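Local coordinates for Ispd/ispf bifunctional enzyme (PDB 1W55), which catalyses two separate steps of non-mevalonate isoprenoid biosynthesis, transferring the cytidylyl group of CTP to methylerythritol phosphate and later cyclising the phosphorylated product with release of CMP, at residues I210-F221 against G354-Y365. Residues are numbered along the deposited sequence; the frame is centred on the assembly and turned at random.
With MG (magnesium ion), chain B.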
# COMPACT_ATOMS: atom_id res chain seq x y z
N ILE A 210 13.76 -14.72 16.70
CA ILE A 210 14.49 -15.96 16.54
C ILE A 210 15.12 -16.36 17.88
O ILE A 210 15.74 -15.54 18.54
CB ILE A 210 15.53 -15.84 15.38
CG1 ILE A 210 14.80 -15.64 14.05
CG2 ILE A 210 16.44 -17.07 15.32
CD1 ILE A 210 15.72 -15.38 12.84
N PHE A 211 14.94 -17.63 18.25
CA PHE A 211 15.37 -18.13 19.55
C PHE A 211 16.60 -19.01 19.45
O PHE A 211 16.66 -19.92 18.60
CB PHE A 211 14.24 -18.92 20.21
CG PHE A 211 13.06 -18.08 20.59
CD1 PHE A 211 12.30 -17.45 19.61
CD2 PHE A 211 12.71 -17.93 21.93
CE1 PHE A 211 11.22 -16.66 19.96
CE2 PHE A 211 11.62 -17.15 22.28
CZ PHE A 211 10.88 -16.51 21.30
N THR A 212 17.57 -18.76 20.32
CA THR A 212 18.82 -19.51 20.34
C THR A 212 18.74 -20.66 21.33
O THR A 212 18.16 -20.51 22.40
CB THR A 212 20.05 -18.61 20.74
OG1 THR A 212 21.21 -19.44 20.87
CG2 THR A 212 19.92 -18.05 22.17
N GLY A 213 19.35 -21.80 20.98
CA GLY A 213 19.49 -22.92 21.89
C GLY A 213 20.93 -23.42 21.91
O GLY A 213 21.61 -23.42 20.89
N ASN A 214 21.39 -23.83 23.09
CA ASN A 214 22.68 -24.51 23.19
C ASN A 214 22.51 -25.91 23.77
O ASN A 214 21.54 -26.18 24.45
CB ASN A 214 23.72 -23.67 23.96
CG ASN A 214 23.38 -23.49 25.44
OD1 ASN A 214 23.20 -24.45 26.16
ND2 ASN A 214 23.33 -22.24 25.88
N GLY A 215 23.45 -26.79 23.48
CA GLY A 215 23.42 -28.14 23.99
C GLY A 215 24.85 -28.54 24.21
O GLY A 215 25.73 -28.28 23.37
N PHE A 216 25.10 -29.15 25.35
CA PHE A 216 26.42 -29.68 25.64
C PHE A 216 26.23 -30.99 26.37
O PHE A 216 25.42 -31.09 27.30
CB PHE A 216 27.25 -28.71 26.48
CG PHE A 216 28.66 -29.17 26.71
CD1 PHE A 216 29.64 -29.02 25.71
CD2 PHE A 216 29.02 -29.79 27.91
CE1 PHE A 216 30.95 -29.46 25.91
CE2 PHE A 216 30.33 -30.22 28.14
CZ PHE A 216 31.29 -30.07 27.14
N ASP A 217 26.96 -32.00 25.92
CA ASP A 217 26.88 -33.32 26.50
C ASP A 217 28.22 -34.03 26.43
O ASP A 217 29.02 -33.80 25.51
CB ASP A 217 25.81 -34.15 25.81
CG ASP A 217 25.19 -35.18 26.74
OD1 ASP A 217 25.52 -35.21 27.96
OD2 ASP A 217 24.36 -36.01 26.33
N VAL A 218 28.45 -34.89 27.42
CA VAL A 218 29.67 -35.66 27.58
C VAL A 218 29.28 -37.12 27.81
O VAL A 218 28.43 -37.42 28.66
CB VAL A 218 30.52 -35.13 28.78
CG1 VAL A 218 31.72 -36.04 29.09
CG2 VAL A 218 30.98 -33.71 28.54
N HIS A 219 29.84 -38.02 27.01
CA HIS A 219 29.77 -39.45 27.29
C HIS A 219 31.18 -40.00 27.45
O HIS A 219 32.15 -39.40 26.98
CB HIS A 219 29.03 -40.22 26.20
CG HIS A 219 27.56 -39.93 26.13
ND1 HIS A 219 26.93 -39.06 27.00
CD2 HIS A 219 26.60 -40.38 25.29
CE1 HIS A 219 25.65 -38.98 26.69
NE2 HIS A 219 25.42 -39.76 25.66
N GLU A 220 31.28 -41.13 28.13
CA GLU A 220 32.54 -41.78 28.47
C GLU A 220 32.87 -42.90 27.47
O GLU A 220 31.98 -43.66 27.06
CB GLU A 220 32.42 -42.36 29.88
CG GLU A 220 33.67 -43.02 30.44
CD GLU A 220 33.47 -43.56 31.84
OE1 GLU A 220 34.48 -43.98 32.46
OE2 GLU A 220 32.31 -43.57 32.33
N PHE A 221 34.13 -42.99 27.08
CA PHE A 221 34.59 -44.11 26.28
C PHE A 221 34.72 -45.39 27.12
O PHE A 221 34.73 -45.35 28.36
CB PHE A 221 35.93 -43.79 25.61
CG PHE A 221 35.81 -43.06 24.29
CD1 PHE A 221 36.34 -41.77 24.15
CD2 PHE A 221 35.20 -43.65 23.20
CE1 PHE A 221 36.24 -41.09 22.94
CE2 PHE A 221 35.08 -42.97 21.98
CZ PHE A 221 35.62 -41.69 21.84
N GLY A 354 36.74 -39.74 27.21
CA GLY A 354 35.38 -39.46 26.80
C GLY A 354 35.35 -38.51 25.62
O GLY A 354 36.39 -38.12 25.09
N MET A 355 34.14 -38.16 25.20
CA MET A 355 33.99 -37.13 24.18
C MET A 355 32.81 -36.20 24.48
O MET A 355 31.85 -36.58 25.17
CB MET A 355 33.94 -37.74 22.77
CG MET A 355 32.62 -38.33 22.33
SD MET A 355 32.60 -38.65 20.52
CE MET A 355 31.53 -37.63 20.06
N ALA A 356 32.90 -34.98 23.97
CA ALA A 356 31.85 -34.00 24.20
C ALA A 356 31.32 -33.45 22.89
O ALA A 356 32.01 -33.48 21.86
CB ALA A 356 32.38 -32.88 25.10
N VAL A 357 30.08 -32.96 22.92
CA VAL A 357 29.46 -32.36 21.75
C VAL A 357 28.78 -31.03 22.12
O VAL A 357 27.93 -30.98 23.02
CB VAL A 357 28.47 -33.32 21.05
CG1 VAL A 357 27.84 -32.64 19.85
CG2 VAL A 357 29.16 -34.65 20.63
N LEU A 358 29.19 -29.96 21.44
CA LEU A 358 28.53 -28.66 21.54
C LEU A 358 27.60 -28.46 20.35
O LEU A 358 28.02 -28.60 19.19
CB LEU A 358 29.58 -27.54 21.59
CG LEU A 358 29.04 -26.09 21.59
CD1 LEU A 358 28.33 -25.77 22.92
CD2 LEU A 358 30.15 -25.07 21.29
N SER A 359 26.34 -28.12 20.63
CA SER A 359 25.33 -27.84 19.60
C SER A 359 24.77 -26.43 19.72
O SER A 359 24.58 -25.93 20.83
CB SER A 359 24.16 -28.84 19.70
OG SER A 359 24.60 -30.17 19.55
N SER A 360 24.51 -25.80 18.57
CA SER A 360 23.78 -24.54 18.52
C SER A 360 22.66 -24.64 17.49
O SER A 360 22.83 -25.19 16.39
CB SER A 360 24.68 -23.35 18.15
OG SER A 360 25.86 -23.36 18.91
N VAL A 361 21.54 -24.04 17.83
CA VAL A 361 20.34 -24.10 17.03
C VAL A 361 19.69 -22.70 17.02
O VAL A 361 19.82 -21.94 17.98
CB VAL A 361 19.44 -25.17 17.69
CG1 VAL A 361 18.00 -24.76 17.80
CG2 VAL A 361 19.67 -26.53 17.05
N ASN A 362 19.06 -22.34 15.90
CA ASN A 362 18.22 -21.15 15.83
C ASN A 362 16.82 -21.62 15.45
O ASN A 362 16.64 -22.40 14.51
CB ASN A 362 18.76 -20.14 14.80
CG ASN A 362 19.63 -19.05 15.44
OD1 ASN A 362 19.84 -19.03 16.66
ND2 ASN A 362 20.11 -18.13 14.63
N LEU A 363 15.83 -21.16 16.21
CA LEU A 363 14.43 -21.47 15.98
C LEU A 363 13.70 -20.18 15.65
O LEU A 363 13.96 -19.13 16.25
CB LEU A 363 13.80 -22.01 17.26
CG LEU A 363 13.91 -23.43 17.78
CD1 LEU A 363 12.95 -23.56 19.00
CD2 LEU A 363 13.58 -24.46 16.68
N LYS A 364 12.77 -20.26 14.70
CA LYS A 364 11.85 -19.16 14.42
C LYS A 364 10.44 -19.69 14.65
O LYS A 364 10.25 -20.89 14.86
CB LYS A 364 11.98 -18.70 12.97
CG LYS A 364 11.51 -19.74 11.98
CD LYS A 364 11.74 -19.30 10.56
CE LYS A 364 11.35 -20.41 9.59
NZ LYS A 364 11.16 -19.93 8.20
N TYR A 365 9.45 -18.79 14.60
CA TYR A 365 8.05 -19.20 14.64
C TYR A 365 7.63 -19.81 13.33
O TYR A 365 7.94 -19.29 12.25
CB TYR A 365 7.14 -18.01 14.97
CG TYR A 365 7.35 -17.43 16.34
CD1 TYR A 365 7.55 -16.06 16.51
CD2 TYR A 365 7.34 -18.24 17.47
CE1 TYR A 365 7.73 -15.50 17.77
CE2 TYR A 365 7.53 -17.69 18.75
CZ TYR A 365 7.73 -16.32 18.88
OH TYR A 365 7.92 -15.75 20.12
MG MG B . 24.59 -35.55 29.92
O HOH W 1 21.85 -20.11 18.58
O HOH W 2 23.56 -37.00 28.66
O HOH W 3 26.42 -36.54 30.49
O HOH W 4 23.02 -34.40 29.36
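G354 meets F221, whose ring carbon CD1 comes 3.6 Å from G354 CA, and from here strand 354-365 runs antiparallel to 210-221, in the middle of the IspF-domain sheet. M355 pairs with H219 through two backbone bonds, and its sulfur lies obliquely to the F221 ring in a Met-aromatic contact. On the other face, A356 CB meets F216 CZ at 3.6 Å and also touches V218 CG2. The F216 ring reaches it because CG stands anti to the backbone N (chi1 -175°); this same ring borders the bound geranyl diphosphate. V357 exchanges backbone bonds with D217, V357 N to D217 O being 2.9 Å, while helix 248-260 packs on the face that carries D217, H219 and M355. L358 lies beside F216 and turns toward L358 of neighbouring subunits. S359 and V361 then face G215 and G213; since these glycines have no side chains, the strands are joined there chiefly by main-chain bonds. Between them, S360 OG bonds N214 of a third subunit. A water bridges V361 O and T212 OG1. N362 sets its amide across I210 CG2, with CG 3.8 Å from that methyl, and its ND2 bonds I210 O of the third subunit. L363 holds F211 by a short, nearly straight pair of bonds, F211 N to L363 O being 2.7 Å. At the end, the F211 edge points at the Y365 face, planes at 61°, and F298 joins both rings. The chemistry gathers on the D217 and H219 side: D217 OD1 binds magnesium at 2.2 Å, and H219 ND1 bonds V218 O at 2.8 Å from above the carbonyl plane, which helps fix the imidazole. T341 of a second subunit binds the same metal, consistent with a cyclisation site shared between subunits, as in other IspF enzymes.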